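Local coordinates for agarase (Pseudoalteromonas fuliginea, PDB 6XJ9), which probably hydrolyses the glycosidic bonds of agarose, the red-algal galactan, as a family 50 glycoside hydrolase of a marine bacterium, at residues Ala302-Leu316 with Ala712-Ala726. Sequence-based numbering, arbitrary orientation.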
loop_
_atom_site.group_PDB
_atom_site.type_symbol
_atom_site.label_atom_id
_atom_site.label_comp_id
_atom_site.label_asym_id
_atom_site.label_seq_id
_atom_site.Cartn_x
_atom_site.Cartn_y
_atom_site.Cartn_z
ATOM N N ALA A 302 22.832 11.383 2.634
ATOM C CA ALA A 302 21.860 12.241 3.300
ATOM C C ALA A 302 20.445 11.909 2.836
ATOM O O ALA A 302 20.078 12.191 1.696
ATOM C CB ALA A 302 22.172 13.699 3.043
ATOM N N THR A 303 19.656 11.335 3.748
ATOM C CA THR A 303 18.232 11.143 3.537
ATOM C C THR A 303 17.489 11.850 4.665
ATOM O O THR A 303 18.020 12.026 5.764
ATOM C CB THR A 303 17.853 9.657 3.437
ATOM O OG1 THR A 303 18.130 9.045 4.701
ATOM C CG2 THR A 303 18.598 8.933 2.335
ATOM N N GLY A 304 16.263 12.292 4.369
ATOM C CA GLY A 304 15.527 13.079 5.341
ATOM C C GLY A 304 14.482 13.954 4.660
ATOM O O GLY A 304 14.221 13.793 3.473
ATOM N N ILE A 305 13.941 14.900 5.434
ATOM C CA ILE A 305 12.712 15.597 5.121
ATOM C C ILE A 305 12.922 17.076 5.425
ATOM O O ILE A 305 13.524 17.434 6.444
ATOM C CB ILE A 305 11.568 14.991 5.969
ATOM C CG1 ILE A 305 11.225 13.558 5.556
ATOM C CG2 ILE A 305 10.346 15.883 5.950
ATOM C CD1 ILE A 305 10.380 12.788 6.564
ATOM N N ASP A 306 12.355 17.933 4.574
ATOM C CA ASP A 306 12.500 19.367 4.741
ATOM C C ASP A 306 11.345 19.922 5.569
ATOM O O ASP A 306 10.307 19.280 5.708
ATOM C CB ASP A 306 12.512 20.089 3.395
ATOM C CG ASP A 306 13.571 19.621 2.410
ATOM O OD1 ASP A 306 14.754 19.496 2.818
ATOM O OD2 ASP A 306 13.213 19.423 1.222
ATOM N N ILE A 307 11.538 21.143 6.081
ATOM C CA ILE A 307 10.501 21.894 6.784
ATOM C C ILE A 307 10.110 21.145 8.065
ATOM O O ILE A 307 8.934 20.844 8.299
ATOM C CB ILE A 307 9.297 22.227 5.865
ATOM C CG1 ILE A 307 9.754 22.718 4.487
ATOM C CG2 ILE A 307 8.368 23.239 6.529
ATOM C CD1 ILE A 307 10.151 24.176 4.455
ATOM N N ILE A 308 11.120 20.858 8.897
ATOM C CA ILE A 308 10.886 20.355 10.246
ATOM C C ILE A 308 10.678 21.559 11.157
ATOM O O ILE A 308 11.557 21.907 11.949
ATOM C CB ILE A 308 12.049 19.482 10.757
ATOM C CG1 ILE A 308 12.577 18.506 9.701
ATOM C CG2 ILE A 308 11.652 18.767 12.052
ATOM C CD1 ILE A 308 11.597 17.450 9.288
ATOM N N ARG A 309 9.524 22.207 10.983
ATOM C CA ARG A 309 9.144 23.426 11.687
ATOM C C ARG A 309 7.666 23.673 11.388
ATOM O O ARG A 309 7.090 22.955 10.571
ATOM C CB ARG A 309 10.018 24.610 11.250
ATOM C CG ARG A 309 9.704 25.144 9.856
ATOM C CD ARG A 309 10.701 26.189 9.367
ATOM N NE ARG A 309 10.244 26.722 8.090
ATOM C CZ ARG A 309 10.869 27.645 7.360
ATOM N NH1 ARG A 309 12.015 28.155 7.776
ATOM N NH2 ARG A 309 10.333 28.063 6.220
ATOM N N LEU A 310 7.090 24.710 12.022
ATOM C CA LEU A 310 5.658 24.966 12.001
ATOM C C LEU A 310 5.298 26.114 11.057
ATOM O O LEU A 310 4.125 26.278 10.725
ATOM C CB LEU A 310 5.182 25.272 13.428
ATOM C CG LEU A 310 5.342 24.144 14.448
ATOM C CD1 LEU A 310 4.557 24.424 15.720
ATOM C CD2 LEU A 310 4.955 22.799 13.864
ATOM N N ALA A 311 6.308 26.879 10.611
ATOM C CA ALA A 311 6.113 28.160 9.940
ATOM C C ALA A 311 5.185 28.068 8.724
ATOM O O ALA A 311 4.521 29.046 8.388
ATOM C CB ALA A 311 7.446 28.775 9.569
ATOM N N ASN A 312 5.115 26.903 8.078
ATOM C CA ASN A 312 4.399 26.797 6.813
ATOM C C ASN A 312 3.144 25.935 6.957
ATOM O O ASN A 312 2.575 25.513 5.956
ATOM C CB ASN A 312 5.296 26.268 5.695
ATOM C CG ASN A 312 6.557 27.090 5.523
ATOM O OD1 ASN A 312 7.622 26.696 5.995
ATOM N ND2 ASN A 312 6.436 28.246 4.891
ATOM N N SER A 313 2.710 25.703 8.200
ATOM C CA SER A 313 1.495 24.946 8.476
ATOM C C SER A 313 0.281 25.850 8.739
ATOM O O SER A 313 -0.734 25.372 9.245
ATOM C CB SER A 313 1.726 23.999 9.638
ATOM O OG SER A 313 2.580 22.927 9.238
ATOM N N THR A 314 0.362 27.140 8.389
ATOM C CA THR A 314 -0.706 28.086 8.711
ATOM C C THR A 314 -1.542 28.417 7.475
ATOM O O THR A 314 -1.038 28.426 6.357
ATOM C CB THR A 314 -0.186 29.382 9.351
ATOM O OG1 THR A 314 0.265 30.278 8.329
ATOM C CG2 THR A 314 0.894 29.162 10.386
ATOM N N THR A 315 -2.826 28.711 7.694
ATOM C CA THR A 315 -3.738 29.044 6.609
ATOM C C THR A 315 -4.516 30.312 6.963
ATOM O O THR A 315 -4.808 30.575 8.131
ATOM C CB THR A 315 -4.628 27.841 6.260
ATOM O OG1 THR A 315 -5.256 28.074 4.994
ATOM C CG2 THR A 315 -5.662 27.524 7.323
ATOM N N LEU A 316 -4.856 31.099 5.941
ATOM C CA LEU A 316 -5.639 32.308 6.134
ATOM C C LEU A 316 -7.080 31.949 6.509
ATOM O O LEU A 316 -7.717 31.145 5.837
ATOM C CB LEU A 316 -5.561 33.153 4.860
ATOM C CG LEU A 316 -4.184 33.764 4.599
ATOM C CD1 LEU A 316 -4.039 34.187 3.144
ATOM C CD2 LEU A 316 -3.925 34.929 5.538
ATOM N N ALA A 712 19.207 12.986 -0.944
ATOM C CA ALA A 712 18.027 13.726 -1.363
ATOM C C ALA A 712 17.150 13.971 -0.143
ATOM O O ALA A 712 17.014 13.097 0.711
ATOM C CB ALA A 712 17.269 12.941 -2.408
ATOM N N HIS A 713 16.547 15.160 -0.094
ATOM C CA HIS A 713 15.623 15.511 0.965
ATOM C C HIS A 713 14.214 15.671 0.382
ATOM O O HIS A 713 14.030 16.296 -0.663
ATOM C CB HIS A 713 16.112 16.766 1.695
ATOM C CG HIS A 713 17.314 16.582 2.566
ATOM N ND1 HIS A 713 18.400 17.446 2.509
ATOM C CD2 HIS A 713 17.601 15.664 3.516
ATOM C CE1 HIS A 713 19.315 17.061 3.376
ATOM N NE2 HIS A 713 18.855 15.958 4.010
ATOM N N TRP A 714 13.231 15.097 1.086
ATOM C CA TRP A 714 11.823 15.116 0.724
ATOM C C TRP A 714 11.173 16.409 1.210
ATOM O O TRP A 714 11.314 16.797 2.372
ATOM C CB TRP A 714 11.142 13.894 1.376
ATOM C CG TRP A 714 9.646 13.934 1.317
ATOM C CD1 TRP A 714 8.802 14.635 2.130
ATOM C CD2 TRP A 714 8.814 13.266 0.354
ATOM N NE1 TRP A 714 7.497 14.413 1.763
ATOM C CE2 TRP A 714 7.478 13.592 0.664
ATOM C CE3 TRP A 714 9.074 12.415 -0.728
ATOM C CZ2 TRP A 714 6.402 13.089 -0.067
ATOM C CZ3 TRP A 714 8.011 11.923 -1.457
ATOM C CH2 TRP A 714 6.698 12.262 -1.130
ATOM N N PHE A 715 10.433 17.070 0.321
ATOM C CA PHE A 715 9.629 18.227 0.701
ATOM C C PHE A 715 8.164 17.800 0.807
ATOM O O PHE A 715 7.525 17.574 -0.215
ATOM C CB PHE A 715 9.797 19.353 -0.332
ATOM C CG PHE A 715 9.175 20.680 0.045
ATOM C CD1 PHE A 715 7.819 20.917 -0.143
ATOM C CD2 PHE A 715 9.953 21.709 0.562
ATOM C CE1 PHE A 715 7.252 22.138 0.194
ATOM C CE2 PHE A 715 9.382 22.926 0.913
ATOM C CZ PHE A 715 8.034 23.143 0.725
ATOM N N GLN A 716 7.586 17.736 2.022
ATOM C CA GLN A 716 8.087 18.224 3.298
ATOM C C GLN A 716 7.486 17.334 4.399
ATOM O O GLN A 716 6.872 16.313 4.113
ATOM C CB GLN A 716 7.672 19.694 3.470
ATOM C CG GLN A 716 6.160 19.892 3.571
ATOM C CD GLN A 716 5.638 21.308 3.643
ATOM O OE1 GLN A 716 6.375 22.283 3.657
ATOM N NE2 GLN A 716 4.325 21.444 3.657
ATOM N N TYR A 717 7.637 17.736 5.662
ATOM C CA TYR A 717 7.293 16.891 6.798
ATOM C C TYR A 717 5.785 16.688 6.885
ATOM O O TYR A 717 5.290 15.555 6.944
ATOM C CB TYR A 717 7.847 17.506 8.091
ATOM C CG TYR A 717 7.747 16.655 9.341
ATOM C CD1 TYR A 717 7.632 15.271 9.290
ATOM C CD2 TYR A 717 7.833 17.251 10.594
ATOM C CE1 TYR A 717 7.548 14.503 10.448
ATOM C CE2 TYR A 717 7.748 16.506 11.759
ATOM C CZ TYR A 717 7.614 15.130 11.684
ATOM O OH TYR A 717 7.544 14.420 12.843
ATOM N N ILE A 718 5.087 17.822 6.919
ATOM C CA ILE A 718 3.661 17.930 7.163
ATOM C C ILE A 718 2.975 18.318 5.859
ATOM O O ILE A 718 3.485 19.174 5.134
ATOM C CB ILE A 718 3.427 19.026 8.217
ATOM C CG1 ILE A 718 4.229 18.743 9.488
ATOM C CG2 ILE A 718 1.939 19.202 8.498
ATOM C CD1 ILE A 718 4.723 19.980 10.205
ATOM N N ASP A 719 1.819 17.700 5.583
ATOM C CA ASP A 719 0.977 18.124 4.472
ATOM C C ASP A 719 0.725 19.627 4.572
ATOM O O ASP A 719 0.598 20.187 5.668
ATOM C CB ASP A 719 -0.409 17.472 4.507
ATOM C CG ASP A 719 -0.504 16.091 3.903
ATOM O OD1 ASP A 719 0.217 15.816 2.934
ATOM O OD2 ASP A 719 -1.355 15.308 4.386
ATOM N N SER A 720 0.641 20.282 3.410
ATOM C CA SER A 720 0.240 21.678 3.386
ATOM C C SER A 720 -1.197 21.758 3.898
ATOM O O SER A 720 -1.923 20.777 3.771
ATOM C CB SER A 720 0.353 22.233 1.995
ATOM O OG SER A 720 1.705 22.557 1.697
ATOM N N PRO A 721 -1.642 22.881 4.519
ATOM C CA PRO A 721 -3.052 23.040 4.876
ATOM C C PRO A 721 -3.939 22.739 3.676
ATOM O O PRO A 721 -3.585 23.046 2.536
ATOM C CB PRO A 721 -3.162 24.510 5.285
ATOM C CG PRO A 721 -1.771 24.817 5.823
ATOM C CD PRO A 721 -0.826 24.035 4.928
ATOM N N ILE A 722 -5.093 22.128 3.950
ATOM C CA ILE A 722 -6.016 21.768 2.887
ATOM C C ILE A 722 -6.533 23.030 2.195
ATOM O O ILE A 722 -6.880 22.976 1.019
ATOM C CB ILE A 722 -7.145 20.854 3.417
ATOM C CG1 ILE A 722 -8.073 20.363 2.305
ATOM C CG2 ILE A 722 -7.910 21.523 4.542
ATOM C CD1 ILE A 722 -9.084 19.320 2.753
ATOM N N THR A 723 -6.548 24.160 2.920
ATOM C CA THR A 723 -7.060 25.418 2.399
ATOM C C THR A 723 -5.929 26.364 1.991
ATOM O O THR A 723 -6.135 27.569 1.824
ATOM C CB THR A 723 -7.985 26.074 3.424
ATOM O OG1 THR A 723 -7.226 26.043 4.631
ATOM C CG2 THR A 723 -9.283 25.312 3.595
ATOM N N GLY A 724 -4.730 25.805 1.826
ATOM C CA GLY A 724 -3.608 26.567 1.307
ATOM C C GLY A 724 -2.704 27.067 2.426
ATOM O O GLY A 724 -3.180 27.577 3.434
ATOM N N ARG A 725 -1.392 26.886 2.254
ATOM C CA ARG A 725 -0.458 27.609 3.100
ATOM C C ARG A 725 -0.676 29.110 2.881
ATOM O O ARG A 725 -0.962 29.526 1.762
ATOM C CB ARG A 725 0.978 27.138 2.864
ATOM C CG ARG A 725 1.596 27.653 1.577
ATOM C CD ARG A 725 3.007 27.145 1.414
ATOM N NE ARG A 725 3.667 27.762 0.273
ATOM C CZ ARG A 725 4.884 27.428 -0.135
ATOM N NH1 ARG A 725 5.560 26.485 0.500
ATOM N NH2 ARG A 725 5.420 28.032 -1.177
ATOM N N ALA A 726 -0.559 29.889 3.967
ATOM C CA ALA A 726 -0.854 31.315 4.026
ATOM C C ALA A 726 -0.146 32.119 2.931
ATOM O O ALA A 726 -0.737 33.028 2.348
ATOM C CB ALA A 726 -0.501 31.844 5.399
HETATM O O HOH W 1 15.498 11.055 1.376
HETATM O O HOH W 2 17.394 20.109 1.653
HETATM O O HOH W 3 6.446 20.704 6.940
HETATM O O HOH W 4 2.815 23.929 3.731
HETATM O O HOH W 5 2.062 22.360 6.122
HETATM O O HOH W 6 -4.158 30.216 3.185
#
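T315 OG1 makes the shortest hydrogen bond across the two segments: it gives a proton to the carbonyl O of G724 at 2.6 Å, in the plane of that carbonyl, and accepts one from OG1 of T723 at 2.9 Å. The torsion behind this sets OG1 opposite the backbone N (chi1 -165°) and leaves CG2 lying against T723 OG1. With an alanine here, the T723 hydroxyl would probably lose its acceptor and the G724 carbonyl its hydroxyl donor. Next door, A726 N bonds to T314 O, and a type I turn from P721 to G724 brings the chain round to these bonds.

At the other end, strands 299-305 and 709-714 run parallel. W714 N meets G304 O at 2.9 Å, nearly straight and on a lone pair, and D306 N returns a bond to W714 O at 2.7 Å. G304 lies at the edge of the H713 ring; a CB on it would crowd H713 CD2 and, at these backbone angles, jam against the carbonyl O of T303. D306 crosses H713 with carboxylate and ring planes 72° apart; water 2 bridges OD1 and ND1, while N435 N also holds OD1 and H713 NE2 is hydrogen-bonded to S432 OG.

Beyond the strands, a cis peptide joins F715 to Q716. I307 CG1 packs 3.6 Å from F715 CE2 and also touches Q716 OE1. I305 CG2 presses on the Y717 backbone, and I308 CD1 rests 3.9 Å from Y717 CG, beside helix 413-428. Farther along, waters 4 and 5 tie N312 O to Q716 NE2 and D719 O, respectively.

Strands 299-305 and 709-714 thus meet as first and last parallel strands, consistent with closure of the (β/α)8 barrel expected of a family 50 agarase; the A726-T314 backbone bond and threonine hydroxyls join the loops leaving their C-terminal ends, where such barrels carry their active sites.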